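PDB 4UHQ: large component of pyocin AP41 from Pseudomonas aeruginosa, which is a bacteriocin that probably kills rival bacteria by cutting their DNA, the chain here being its C-terminal DNase domain. Local coordinates for residues N16-A21 and E64-S69; S31-Q36 and E50-A55; P80-E85 and I116-R121; E95-V100 and S123-E128. All coordinates share one frame; numbering follows the deposited sequence. Where two conformers were deposited one is given.

Contact 1 of 4, residues N16-A21 and E64-S69; sequences NWLAGA and ENLSPS
Asn16 and Asn65 face each other where two irregular pieces of chain come together, with CA atoms 6.0 Å apart. Residues 16-21 form no helix or strand. They start with a type I beta turn from Asn16 to Ala19, closed by a weak backbone bond from Ala19 N to Asn16 O. Residues 64-69 lead into helix 68-75. Ser67 is the N-cap of this helix, and its hydroxyl caps Asn70 N.

Asn16 does two jobs. Its OD1 accepts a bond of 3.1 Å from Leu18 N, which makes an Asx turn and fixes the rotation of the amide. The C=O of this side chain also lies against its neighbour, with OD1 3.4 Å from Asn65 CB. CG of Asn16 stands anti to the backbone N (chi1 -176°), and this carries the amide alongside Asn65. In the conformer of Asn65 described here the two amides are stacked, their planes only 13° apart. A second conformer exists, so this stack is not certain.

The other touch is apolar. Leu18 CD1 meets Leu66 CD2 at 3.7 Å, one methyl branch against another. Leu18 also packs its CG over the indole of Trp17, 3.6 Å above the ring centre.

Trp17 goes deeper into the domain. Its ring rests on Phe52, Trp53 and Val56 of helix 45-57, and its NE1 is hydrogen-bonded to Ala62 O. Leu18 lies on Ile116 of strand 114-117, and Leu66 on Pro80. The contact thus joins the loop leading into helix 68-75 to a loop that packs on helix 45-57 and on the central strand 114-117.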
loop_
_atom_site.group_PDB
_atom_site.type_symbol
_atom_site.label_atom_id
_atom_site.label_comp_id
_atom_site.label_asym_id
_atom_site.label_seq_id
_atom_site.Cartn_x
_atom_site.Cartn_y
_atom_site.Cartn_z
ATOM N N ASN A 16 13.123 1.734 7.580
ATOM C CA ASN A 16 12.725 1.830 6.186
ATOM C C ASN A 16 11.427 1.117 5.962
ATOM O O ASN A 16 11.395 -0.091 5.886
ATOM C CB ASN A 16 13.842 1.271 5.294
ATOM C CG ASN A 16 13.539 1.429 3.819
ATOM O OD1 ASN A 16 12.375 1.614 3.429
ATOM N ND2 ASN A 16 14.578 1.351 2.992
ATOM N N TRP A 17 10.342 1.869 5.851
ATOM C CA TRP A 17 9.040 1.250 5.914
ATOM C C TRP A 17 8.677 0.457 4.678
ATOM O O TRP A 17 7.720 -0.316 4.744
ATOM C CB TRP A 17 7.939 2.287 6.215
ATOM C CG TRP A 17 7.516 3.185 5.097
ATOM C CD1 TRP A 17 8.219 4.215 4.596
ATOM C CD2 TRP A 17 6.261 3.139 4.353
ATOM N NE1 TRP A 17 7.514 4.840 3.581
ATOM C CE2 TRP A 17 6.309 4.193 3.423
ATOM C CE3 TRP A 17 5.124 2.331 4.410
ATOM C CZ2 TRP A 17 5.263 4.478 2.546
ATOM C CZ3 TRP A 17 4.056 2.609 3.529
ATOM C CH2 TRP A 17 4.152 3.676 2.605
ATOM N N LEU A 18 9.418 0.615 3.580
ATOM C CA LEU A 18 9.067 -0.126 2.354
ATOM C C LEU A 18 10.037 -1.264 2.049
ATOM O O LEU A 18 9.833 -1.985 1.065
ATOM C CB LEU A 18 9.014 0.824 1.150
ATOM C CG LEU A 18 7.876 1.810 1.195
ATOM C CD1 LEU A 18 8.108 2.773 0.004
ATOM C CD2 LEU A 18 6.573 1.107 1.038
ATOM N N ALA A 19 11.084 -1.419 2.856
ATOM C CA ALA A 19 12.100 -2.423 2.545
ATOM C C ALA A 19 11.499 -3.826 2.455
ATOM O O ALA A 19 11.919 -4.654 1.632
ATOM C CB ALA A 19 13.222 -2.372 3.587
ATOM N N GLY A 20 10.528 -4.097 3.307
ATOM C CA GLY A 20 9.959 -5.436 3.353
ATOM C C GLY A 20 8.865 -5.697 2.338
ATOM O O GLY A 20 8.270 -6.785 2.357
ATOM N N ALA A 21 8.613 -4.734 1.444
ATOM C CA ALA A 21 7.499 -4.846 0.513
ATOM C C ALA A 21 7.715 -5.960 -0.497
ATOM O O ALA A 21 6.714 -6.444 -1.071
ATOM C CB ALA A 21 7.216 -3.466 -0.226
ATOM N N GLU A 64 11.510 9.486 3.657
ATOM C CA GLU A 64 12.987 9.436 3.780
ATOM C C GLU A 64 13.586 8.257 3.020
ATOM O O GLU A 64 14.749 8.353 2.583
ATOM C CB GLU A 64 13.390 9.395 5.253
ATOM C CG GLU A 64 14.837 9.033 5.504
ATOM C CD GLU A 64 15.186 9.248 6.960
ATOM O OE1 GLU A 64 14.242 9.439 7.758
ATOM O OE2 GLU A 64 16.386 9.228 7.296
ATOM N N ASN A 65 12.841 7.184 2.818
ATOM C CA ASN A 65 13.465 6.080 2.076
ATOM C C ASN A 65 12.791 5.929 0.726
ATOM O O ASN A 65 12.569 4.834 0.188
ATOM C CB ASN A 65 13.444 4.771 2.865
ATOM C CG ASN A 65 14.314 4.830 4.116
ATOM O OD1 ASN A 65 13.814 5.062 5.207
ATOM N ND2 ASN A 65 15.632 4.648 3.951
ATOM N N LEU A 66 12.482 7.079 0.148
ATOM C CA LEU A 66 12.125 7.101 -1.253
ATOM C C LEU A 66 13.194 7.882 -2.027
ATOM O O LEU A 66 13.778 8.860 -1.536
ATOM C CB LEU A 66 10.806 7.782 -1.493
ATOM C CG LEU A 66 9.561 7.076 -0.970
ATOM C CD1 LEU A 66 8.321 7.933 -1.154
ATOM C CD2 LEU A 66 9.369 5.795 -1.755
ATOM N N SER A 67 13.459 7.437 -3.250
ATOM C CA SER A 67 14.334 8.218 -4.115
ATOM C C SER A 67 13.677 9.568 -4.411
ATOM O O SER A 67 12.462 9.704 -4.340
ATOM C CB SER A 67 14.559 7.491 -5.428
ATOM O OG SER A 67 13.274 7.385 -6.055
ATOM N N PRO A 68 14.489 10.547 -4.832
ATOM C CA PRO A 68 13.911 11.866 -5.207
ATOM C C PRO A 68 12.801 11.775 -6.256
ATOM O O PRO A 68 11.760 12.441 -6.094
ATOM C CB PRO A 68 15.131 12.638 -5.700
ATOM C CG PRO A 68 16.252 12.103 -4.810
ATOM C CD PRO A 68 15.940 10.598 -4.692
ATOM N N SER A 69 13.029 10.966 -7.306
ATOM C CA SER A 69 11.927 10.846 -8.303
ATOM C C SER A 69 10.678 10.289 -7.666
ATOM O O SER A 69 9.583 10.807 -7.874
ATOM C CB SER A 69 12.331 9.959 -9.488
ATOM O OG SER A 69 12.815 8.781 -9.000
#

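Contact 2 of 4, residues S31-Q36 and E50-A55; sequences SQIADQ and EQFWMA
Ala55 is the residue on which two helices of the DNase domain meet, with Ile33 and Gln36 closing on it. This is helix-helix packing between helix 31-37 and helix 45-57. The two segments run at 129°, closer to antiparallel than to parallel, and their axes come within 9.4 Å. The methyl of Ala55 points toward helix 31-37 and is covered by Gln36 and Ile33. The CA atoms of Ile33 and Ala55 are 5.9 Å apart.

The polar part is one side-chain bond. Gln36 NE2 donates to Ala55 O over 3.1 Å, with an N-H...O angle of 158°. The oxygen lies close to the plane of the Gln36 amide. The nitrogen, however, sits above the carbonyl plane of Ala55. A weak bond from the same NE2 to Gln32 O, inside its own helix, helps to fix the amide. Gln36 CD is 3.4 Å from Ala55 CB, so the flat group lies against the methyl. The carbonyl oxygen of Ala55, in the last turn of its helix, gains a partner from the other helix.

The apolar part belongs to Ile33. Its CG2 branch, anti to the backbone N, points at both Phe52 and Ala55. It touches Phe52 CE2 at 3.9 Å, the two side chains crossing at about a right angle. Leu37 also packs on Phe52 from helix 31-37. Phe52 in turn puts CD1 over the indole of Trp53, its neighbour in sequence. The second branch of Ile33 ends on the backbone, with CD1 3.7 Å from Ala55 O.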
loop_
_atom_site.group_PDB
_atom_site.type_symbol
_atom_site.label_atom_id
_atom_site.label_comp_id
_atom_site.label_asym_id
_atom_site.label_seq_id
_atom_site.Cartn_x
_atom_site.Cartn_y
_atom_site.Cartn_z
ATOM N N SER A 31 1.251 4.120 11.246
ATOM C CA SER A 31 0.130 4.720 11.899
ATOM C C SER A 31 -0.036 6.203 11.555
ATOM O O SER A 31 -1.171 6.703 11.500
ATOM C CB SER A 31 0.241 4.527 13.427
ATOM O OG SER A 31 1.388 5.213 13.971
ATOM N N GLN A 32 1.055 6.924 11.293
ATOM C CA GLN A 32 0.867 8.347 11.035
ATOM C C GLN A 32 0.266 8.604 9.661
ATOM O O GLN A 32 -0.256 9.688 9.401
ATOM C CB GLN A 32 2.188 9.129 11.193
ATOM C CG GLN A 32 3.235 8.837 10.127
ATOM C CD GLN A 32 4.108 7.611 10.412
ATOM O OE1 GLN A 32 3.745 6.740 11.245
ATOM N NE2 GLN A 32 5.279 7.540 9.734
ATOM N N ILE A 33 0.363 7.611 8.773
ATOM C CA ILE A 33 -0.290 7.686 7.467
ATOM C C ILE A 33 -1.762 7.325 7.686
ATOM O O ILE A 33 -2.652 8.034 7.211
ATOM C CB ILE A 33 0.342 6.690 6.471
ATOM C CG1 ILE A 33 1.829 7.031 6.232
ATOM C CG2 ILE A 33 -0.422 6.705 5.142
ATOM C CD1 ILE A 33 2.032 8.436 5.849
ATOM N N ALA A 34 -2.006 6.263 8.450
ATOM C CA ALA A 34 -3.410 5.915 8.768
ATOM C C ALA A 34 -4.141 7.102 9.403
ATOM O O ALA A 34 -5.316 7.332 9.120
ATOM C CB ALA A 34 -3.473 4.710 9.693
ATOM N N ASP A 35 -3.450 7.855 10.262
ATOM C CA ASP A 35 -4.099 8.967 10.951
ATOM C C ASP A 35 -4.609 10.040 9.995
ATOM O O ASP A 35 -5.535 10.780 10.346
ATOM C CB ASP A 35 -3.132 9.627 11.947
ATOM C CG ASP A 35 -2.809 8.746 13.175
ATOM O OD1 ASP A 35 -3.583 7.822 13.493
ATOM O OD2 ASP A 35 -1.740 9.007 13.781
ATOM N N GLN A 36 -3.979 10.161 8.804
ATOM C CA GLN A 36 -4.389 11.166 7.837
ATOM C C GLN A 36 -5.565 10.714 6.967
ATOM O O GLN A 36 -6.110 11.529 6.227
ATOM C CB GLN A 36 -3.249 11.513 6.878
ATOM C CG GLN A 36 -2.047 12.100 7.481
ATOM C CD GLN A 36 -0.987 12.285 6.414
ATOM O OE1 GLN A 36 -1.095 13.148 5.518
ATOM N NE2 GLN A 36 0.065 11.470 6.506
ATOM N N GLU A 50 -4.846 7.590 -4.325
ATOM C CA GLU A 50 -4.250 8.902 -4.536
ATOM C C GLU A 50 -4.055 9.617 -3.208
ATOM O O GLU A 50 -2.977 10.162 -2.958
ATOM C CB GLU A 50 -5.116 9.727 -5.495
ATOM C CG GLU A 50 -5.064 9.198 -6.871
ATOM C CD GLU A 50 -6.089 9.845 -7.785
ATOM O OE1 GLU A 50 -6.942 10.623 -7.286
ATOM O OE2 GLU A 50 -6.057 9.562 -8.999
ATOM N N GLN A 51 -5.045 9.594 -2.318
ATOM C CA GLN A 51 -4.901 10.320 -1.065
ATOM C C GLN A 51 -3.912 9.600 -0.165
ATOM O O GLN A 51 -3.208 10.236 0.634
ATOM C CB GLN A 51 -6.265 10.521 -0.375
ATOM C CG GLN A 51 -7.226 11.378 -1.193
ATOM C CD GLN A 51 -8.469 11.807 -0.421
ATOM O OE1 GLN A 51 -8.401 12.120 0.767
ATOM N NE2 GLN A 51 -9.605 11.833 -1.104
ATOM N N PHE A 52 -3.825 8.271 -0.306
ATOM C CA PHE A 52 -2.848 7.515 0.454
ATOM C C PHE A 52 -1.436 7.998 0.096
ATOM O O PHE A 52 -0.604 8.274 0.970
ATOM C CB PHE A 52 -2.985 5.999 0.156
ATOM C CG PHE A 52 -1.935 5.183 0.822
ATOM C CD1 PHE A 52 -0.726 4.942 0.186
ATOM C CD2 PHE A 52 -2.165 4.624 2.051
ATOM C CE1 PHE A 52 0.279 4.212 0.831
ATOM C CE2 PHE A 52 -1.194 3.835 2.684
ATOM C CZ PHE A 52 0.046 3.657 2.083
ATOM N N TRP A 53 -1.126 8.053 -1.191
ATOM C CA TRP A 53 0.252 8.402 -1.531
ATOM C C TRP A 53 0.496 9.875 -1.243
ATOM O O TRP A 53 1.620 10.258 -0.898
ATOM C CB TRP A 53 0.580 8.060 -2.967
ATOM C CG TRP A 53 0.664 6.550 -3.126
ATOM C CD1 TRP A 53 -0.198 5.768 -3.822
ATOM C CD2 TRP A 53 1.633 5.680 -2.517
ATOM N NE1 TRP A 53 0.195 4.444 -3.713
ATOM C CE2 TRP A 53 1.287 4.356 -2.902
ATOM C CE3 TRP A 53 2.724 5.877 -1.649
ATOM C CZ2 TRP A 53 2.019 3.240 -2.511
ATOM C CZ3 TRP A 53 3.467 4.748 -1.278
ATOM C CH2 TRP A 53 3.093 3.446 -1.693
ATOM N N MET A 54 -0.534 10.732 -1.355
ATOM C CA MET A 54 -0.335 12.141 -0.918
ATOM C C MET A 54 -0.039 12.214 0.585
ATOM O O MET A 54 0.792 13.036 1.007
ATOM C CB MET A 54 -1.559 12.966 -1.255
ATOM C CG MET A 54 -1.851 12.916 -2.719
ATOM S SD MET A 54 -2.252 14.565 -3.227
ATOM C CE MET A 54 -0.869 15.443 -2.401
ATOM N N ALA A 55 -0.682 11.369 1.393
ATOM C CA ALA A 55 -0.367 11.339 2.825
ATOM C C ALA A 55 1.080 10.927 3.057
ATOM O O ALA A 55 1.769 11.519 3.898
ATOM C CB ALA A 55 -1.311 10.376 3.569
#

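Contact 3 of 4, residues P80-E85 and I116-R121; sequences PYAVPE and IVTPKR
Ala82 and Thr118 bring an extended loop against the turn between strand 114-117 and helix 119-132, their CA atoms 6.4 Å apart, and the backbones lie further apart at Glu85 and Lys120. The contact is small and mostly apolar. The strand-turn-helix falls in a region assigned to the HNH nuclease family. The methyl of Ala82 points at the helix start. It lies 4.1 Å from Thr118 CG2 and 4.2 Å from Pro119 CD.

Thr118 is the N-cap of the helix. Its OG1 accepts from Arg121 N over 3.1 Å, at an N-H...O angle of 163°. OG1 sits between the backbone N and the carbonyl carbon (chi1 59°), which leaves CG2 for the methyl of Ala82. Glu86, just past the loop segment, is hydrogen-bonded to the same OG1.

Lys120 runs past the loop, with CD 3.6 Å from Glu85 O. Its chain is extended as far as CE and bent at the last torsion, which leads NZ to a salt bridge with Glu124, one turn further along the helix.

Thr118 divides its side chain by chemistry: the oxygen serves the helix end and Glu86, while the carbon branch meets the loop.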
loop_
_atom_site.group_PDB
_atom_site.type_symbol
_atom_site.label_atom_id
_atom_site.label_comp_id
_atom_site.label_asym_id
_atom_site.label_seq_id
_atom_site.Cartn_x
_atom_site.Cartn_y
_atom_site.Cartn_z
ATOM N N PRO A 80 4.883 5.135 -5.938
ATOM C CA PRO A 80 6.304 5.174 -6.291
ATOM C C PRO A 80 6.668 3.899 -7.060
ATOM O O PRO A 80 5.983 2.863 -6.922
ATOM C CB PRO A 80 7.024 5.203 -4.941
ATOM C CG PRO A 80 6.042 4.590 -3.945
ATOM C CD PRO A 80 4.656 4.840 -4.516
ATOM N N TYR A 81 7.673 3.981 -7.890
ATOM C CA TYR A 81 8.168 2.824 -8.647
ATOM C C TYR A 81 9.019 1.936 -7.793
ATOM O O TYR A 81 9.864 2.383 -7.014
ATOM C CB TYR A 81 9.026 3.307 -9.834
ATOM C CG TYR A 81 8.255 4.022 -10.895
ATOM C CD1 TYR A 81 8.075 5.400 -10.820
ATOM C CD2 TYR A 81 7.701 3.343 -11.970
ATOM C CE1 TYR A 81 7.394 6.088 -11.798
ATOM C CE2 TYR A 81 7.006 4.017 -12.963
ATOM C CZ TYR A 81 6.834 5.387 -12.852
ATOM O OH TYR A 81 6.141 6.059 -13.831
ATOM N N ALA A 82 8.824 0.632 -7.964
ATOM C CA ALA A 82 9.711 -0.372 -7.368
ATOM C C ALA A 82 10.918 -0.630 -8.272
ATOM O O ALA A 82 10.876 -0.268 -9.447
ATOM C CB ALA A 82 8.911 -1.694 -7.136
ATOM N N VAL A 83 11.977 -1.283 -7.756
ATOM C CA VAL A 83 13.108 -1.598 -8.622
ATOM C C VAL A 83 12.687 -2.572 -9.713
ATOM O O VAL A 83 11.711 -3.320 -9.571
ATOM C CB VAL A 83 14.311 -2.194 -7.840
ATOM C CG1 VAL A 83 14.901 -1.101 -6.897
ATOM C CG2 VAL A 83 13.913 -3.441 -7.101
ATOM N N PRO A 84 13.416 -2.596 -10.816
ATOM C CA PRO A 84 12.950 -3.356 -11.962
ATOM C C PRO A 84 12.751 -4.857 -11.692
ATOM O O PRO A 84 11.876 -5.482 -12.295
ATOM C CB PRO A 84 14.079 -3.145 -12.976
ATOM C CG PRO A 84 14.470 -1.719 -12.681
ATOM C CD PRO A 84 14.486 -1.631 -11.185
ATOM N N GLU A 85 13.563 -5.430 -10.812
ATOM C CA GLU A 85 13.466 -6.855 -10.543
ATOM C C GLU A 85 12.128 -7.186 -9.891
ATOM O O GLU A 85 11.760 -8.372 -9.833
ATOM C CB GLU A 85 14.586 -7.318 -9.631
ATOM C CG GLU A 85 16.002 -7.273 -10.225
ATOM C CD GLU A 85 16.656 -5.884 -10.147
ATOM O OE1 GLU A 85 16.081 -4.904 -9.625
ATOM O OE2 GLU A 85 17.811 -5.821 -10.644
ATOM N N ILE A 116 1.645 -2.749 1.899
ATOM C CA ILE A 116 2.303 -2.386 0.646
ATOM C C ILE A 116 3.208 -3.526 0.221
ATOM O O ILE A 116 3.889 -4.128 1.061
ATOM C CB ILE A 116 3.159 -1.103 0.752
ATOM C CG1 ILE A 116 2.338 0.070 1.289
ATOM C CG2 ILE A 116 3.746 -0.746 -0.618
ATOM C CD1 ILE A 116 1.020 0.362 0.517
ATOM N N VAL A 117 3.125 -3.871 -1.068
ATOM C CA VAL A 117 3.880 -4.960 -1.682
ATOM C C VAL A 117 4.389 -4.511 -3.031
ATOM O O VAL A 117 3.846 -3.591 -3.669
ATOM C CB VAL A 117 3.021 -6.227 -1.871
ATOM C CG1 VAL A 117 2.842 -6.955 -0.540
ATOM C CG2 VAL A 117 1.646 -5.830 -2.484
ATOM N N THR A 118 5.464 -5.128 -3.497
ATOM C CA THR A 118 5.875 -4.891 -4.890
ATOM C C THR A 118 4.935 -5.649 -5.830
ATOM O O THR A 118 4.241 -6.578 -5.402
ATOM C CB THR A 118 7.302 -5.353 -5.181
ATOM O OG1 THR A 118 7.389 -6.756 -4.902
ATOM C CG2 THR A 118 8.245 -4.624 -4.303
ATOM N N PRO A 119 4.908 -5.296 -7.104
ATOM C CA PRO A 119 4.053 -6.068 -8.015
ATOM C C PRO A 119 4.398 -7.548 -8.023
ATOM O O PRO A 119 3.466 -8.423 -8.054
ATOM C CB PRO A 119 4.325 -5.442 -9.374
ATOM C CG PRO A 119 4.680 -4.001 -9.036
ATOM C CD PRO A 119 5.462 -4.088 -7.759
ATOM N N LYS A 120 5.691 -7.887 -8.040
ATOM C CA LYS A 120 6.099 -9.287 -8.019
ATOM C C LYS A 120 5.610 -9.978 -6.759
ATOM O O LYS A 120 5.020 -11.089 -6.858
ATOM C CB LYS A 120 7.632 -9.384 -8.112
ATOM C CG LYS A 120 8.234 -10.777 -7.840
ATOM C CD LYS A 120 9.797 -10.700 -7.927
ATOM C CE LYS A 120 10.443 -12.023 -7.518
ATOM N NZ LYS A 120 10.271 -12.385 -6.078
ATOM N N ARG A 121 5.821 -9.376 -5.588
ATOM C CA ARG A 121 5.404 -10.065 -4.360
ATOM C C ARG A 121 3.888 -10.128 -4.260
ATOM O O ARG A 121 3.354 -11.156 -3.802
ATOM C CB ARG A 121 5.998 -9.397 -3.094
ATOM C CG ARG A 121 5.747 -10.167 -1.806
ATOM C CD ARG A 121 6.314 -11.625 -1.837
ATOM N NE ARG A 121 5.709 -12.365 -0.744
ATOM C CZ ARG A 121 5.463 -13.684 -0.776
ATOM N NH1 ARG A 121 5.855 -14.386 -1.839
ATOM N NH2 ARG A 121 4.823 -14.261 0.227
#

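Contact 4 of 4, residues E95-V100 and S123-E128; sequences EIHHVV and SEIHKE. With NI (nickel (II) ion), chain E.
His97 ND1 binds the nickel ion at 2.1 Å from the strand, and His126 NE2 binds it at the same distance from the helix. Water 1 is a third ligand, at 2.2 Å. Three more atoms from elsewhere, NE2 of His122 among them, bring the total to six.

The two ring nitrogens, His97 ND1 and His126 NE2, are 3.2 Å apart. They are close because they share the metal, not through a hydrogen bond. The imidazole planes stand at 90°. CE1 of His126 lies at the edge of the His97 ring, in that ring's plane, while water 1 lies in the plane of the His126 ring.

This is the metal centre of the beta-beta-alpha (His-Me finger) motif of HNH nucleases. Strand 95-98 gives the first histidine and helix 119-132 gives the other two. Glu95 adds a second shell: its OE1 is hydrogen-bonded to His122 ND1, which helps to orient that ligand. The end of the His98 side chain leads away from the helix. Its NE2 is hydrogen-bonded to Leu108 O, and its ND1 to a citrate probably taken up from the crystallisation liquor.

Ile125 packs against the His97 ring. Its CG2 branch, anti to the backbone N, reaches the far side of the His97 imidazole and comes within 3.6 Å of His97 NE2.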
loop_
_atom_site.group_PDB
_atom_site.type_symbol
_atom_site.label_atom_id
_atom_site.label_comp_id
_atom_site.label_asym_id
_atom_site.label_seq_id
_atom_site.Cartn_x
_atom_site.Cartn_y
_atom_site.Cartn_z
ATOM N N GLU A 95 2.288 -1.485 -4.769
ATOM C CA GLU A 95 0.854 -1.747 -4.764
ATOM C C GLU A 95 0.313 -1.850 -3.365
ATOM O O GLU A 95 1.020 -2.277 -2.465
ATOM C CB GLU A 95 0.565 -3.083 -5.532
ATOM C CG GLU A 95 0.860 -2.867 -7.037
ATOM C CD GLU A 95 0.697 -4.077 -7.897
ATOM O OE1 GLU A 95 0.471 -5.175 -7.339
ATOM O OE2 GLU A 95 0.832 -3.927 -9.138
ATOM N N ILE A 96 -0.952 -1.465 -3.189
ATOM C CA ILE A 96 -1.646 -1.639 -1.927
ATOM C C ILE A 96 -2.463 -2.929 -2.035
ATOM O O ILE A 96 -3.348 -3.026 -2.899
ATOM C CB ILE A 96 -2.557 -0.444 -1.658
ATOM C CG1 ILE A 96 -1.770 0.860 -1.673
ATOM C CG2 ILE A 96 -3.240 -0.650 -0.276
ATOM C CD1 ILE A 96 -2.696 2.090 -1.685
ATOM N N HIS A 97 -2.089 -3.942 -1.264
ATOM C CA HIS A 97 -2.788 -5.233 -1.304
ATOM C C HIS A 97 -3.710 -5.380 -0.102
ATOM O O HIS A 97 -3.392 -4.984 1.030
ATOM C CB HIS A 97 -1.727 -6.357 -1.356
ATOM C CG HIS A 97 -2.176 -7.722 -0.886
ATOM N ND1 HIS A 97 -3.019 -8.568 -1.605
ATOM C CD2 HIS A 97 -1.786 -8.429 0.207
ATOM C CE1 HIS A 97 -3.154 -9.707 -0.947
ATOM N NE2 HIS A 97 -2.420 -9.647 0.159
ATOM N N HIS A 98 -4.890 -5.925 -0.374
ATOM C CA HIS A 98 -5.843 -6.250 0.674
ATOM C C HIS A 98 -5.500 -7.620 1.248
ATOM O O HIS A 98 -5.569 -8.638 0.569
ATOM C CB HIS A 98 -7.277 -6.222 0.097
ATOM C CG HIS A 98 -7.726 -4.828 -0.223
ATOM N ND1 HIS A 98 -7.476 -4.208 -1.435
ATOM C CD2 HIS A 98 -8.404 -3.935 0.540
ATOM C CE1 HIS A 98 -7.956 -2.964 -1.384
ATOM N NE2 HIS A 98 -8.521 -2.775 -0.197
ATOM N N VAL A 99 -5.094 -7.626 2.515
ATOM C CA VAL A 99 -4.546 -8.802 3.185
ATOM C C VAL A 99 -5.542 -9.954 3.168
ATOM O O VAL A 99 -5.185 -11.080 2.815
ATOM C CB VAL A 99 -4.157 -8.452 4.626
ATOM C CG1 VAL A 99 -3.679 -9.664 5.374
ATOM C CG2 VAL A 99 -3.011 -7.422 4.626
ATOM N N VAL A 100 -6.780 -9.669 3.580
ATOM C CA VAL A 100 -7.916 -10.547 3.251
ATOM C C VAL A 100 -8.449 -9.986 1.938
ATOM O O VAL A 100 -8.902 -8.838 1.865
ATOM C CB VAL A 100 -9.003 -10.494 4.316
ATOM C CG1 VAL A 100 -10.184 -11.392 3.874
ATOM C CG2 VAL A 100 -8.436 -10.934 5.658
ATOM N N SER A 123 1.738 -10.629 -6.664
ATOM C CA SER A 123 1.363 -11.784 -7.455
ATOM C C SER A 123 1.689 -13.100 -6.747
ATOM O O SER A 123 0.829 -14.041 -6.736
ATOM C CB SER A 123 2.049 -11.700 -8.809
ATOM O OG SER A 123 1.745 -12.816 -9.622
ATOM N N GLU A 124 2.885 -13.180 -6.138
ATOM C CA GLU A 124 3.263 -14.376 -5.421
ATOM C C GLU A 124 2.287 -14.623 -4.274
ATOM O O GLU A 124 1.917 -15.774 -4.015
ATOM C CB GLU A 124 4.688 -14.277 -4.888
ATOM C CG GLU A 124 5.699 -14.228 -6.022
ATOM C CD GLU A 124 7.105 -13.965 -5.520
ATOM O OE1 GLU A 124 7.278 -13.690 -4.316
ATOM O OE2 GLU A 124 8.052 -14.070 -6.333
ATOM N N ILE A 125 1.905 -13.567 -3.574
ATOM C CA ILE A 125 0.999 -13.766 -2.424
ATOM C C ILE A 125 -0.319 -14.364 -2.891
ATOM O O ILE A 125 -0.828 -15.309 -2.286
ATOM C CB ILE A 125 0.765 -12.437 -1.694
ATOM C CG1 ILE A 125 2.023 -12.068 -0.929
ATOM C CG2 ILE A 125 -0.477 -12.498 -0.781
ATOM C CD1 ILE A 125 1.968 -10.603 -0.373
ATOM N N HIS A 126 -0.848 -13.883 -4.013
ATOM C CA HIS A 126 -2.095 -14.431 -4.493
ATOM C C HIS A 126 -1.955 -15.863 -4.997
ATOM O O HIS A 126 -2.863 -16.661 -4.775
ATOM C CB HIS A 126 -2.703 -13.519 -5.538
ATOM C CG HIS A 126 -3.367 -12.339 -4.918
ATOM N ND1 HIS A 126 -4.612 -12.434 -4.349
ATOM C CD2 HIS A 126 -2.935 -11.071 -4.699
ATOM C CE1 HIS A 126 -4.922 -11.275 -3.794
ATOM N NE2 HIS A 126 -3.929 -10.427 -4.006
ATOM N N LYS A 127 -0.836 -16.184 -5.629
ATOM C CA LYS A 127 -0.579 -17.581 -5.979
ATOM C C LYS A 127 -0.577 -18.465 -4.730
ATOM O O LYS A 127 -1.209 -19.523 -4.689
ATOM C CB LYS A 127 0.753 -17.743 -6.729
ATOM C CG LYS A 127 1.146 -19.231 -6.927
ATOM C CD LYS A 127 2.361 -19.402 -7.849
ATOM C CE LYS A 127 2.707 -20.901 -8.049
ATOM N NZ LYS A 127 3.829 -21.049 -9.044
ATOM N N GLU A 128 0.127 -18.006 -3.690
ATOM C CA GLU A 128 0.221 -18.785 -2.457
ATOM C C GLU A 128 -1.140 -18.933 -1.815
ATOM O O GLU A 128 -1.498 -20.009 -1.344
ATOM C CB GLU A 128 1.221 -18.126 -1.506
ATOM C CG GLU A 128 2.615 -18.119 -2.123
ATOM C CD GLU A 128 3.630 -17.283 -1.354
ATOM O OE1 GLU A 128 3.293 -16.779 -0.259
ATOM O OE2 GLU A 128 4.773 -17.189 -1.857
HETATM NI NI NI E . -4.133 -8.420 -3.364
HETATM O O HOH W 1 -5.773 -9.075 -2.125
#

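Contacts 2 and 3 are buried; contacts 1 and 4 are partly buried. Contact 2 pairs two helices, while contacts 1 and 3 set loops against helix starts, each with a hydroxyl N-cap. Contact 4 alone is built round a metal. It shares helix 119-132 with contact 3, and their strands 95-98 and 114-117 are neighbours in one sheet. Arg121 of contact 3 also forms a salt bridge with Glu128 of contact 4. A common hydrophobic core links contacts 2, 3 and 4: Phe52 and Trp53 of contact 2 touch Ile116 and Ile96, and Trp53 also packs on Pro80. Ala21 O and Thr118 N, 3.0 Å apart, probably bond contact 1 to contact 3.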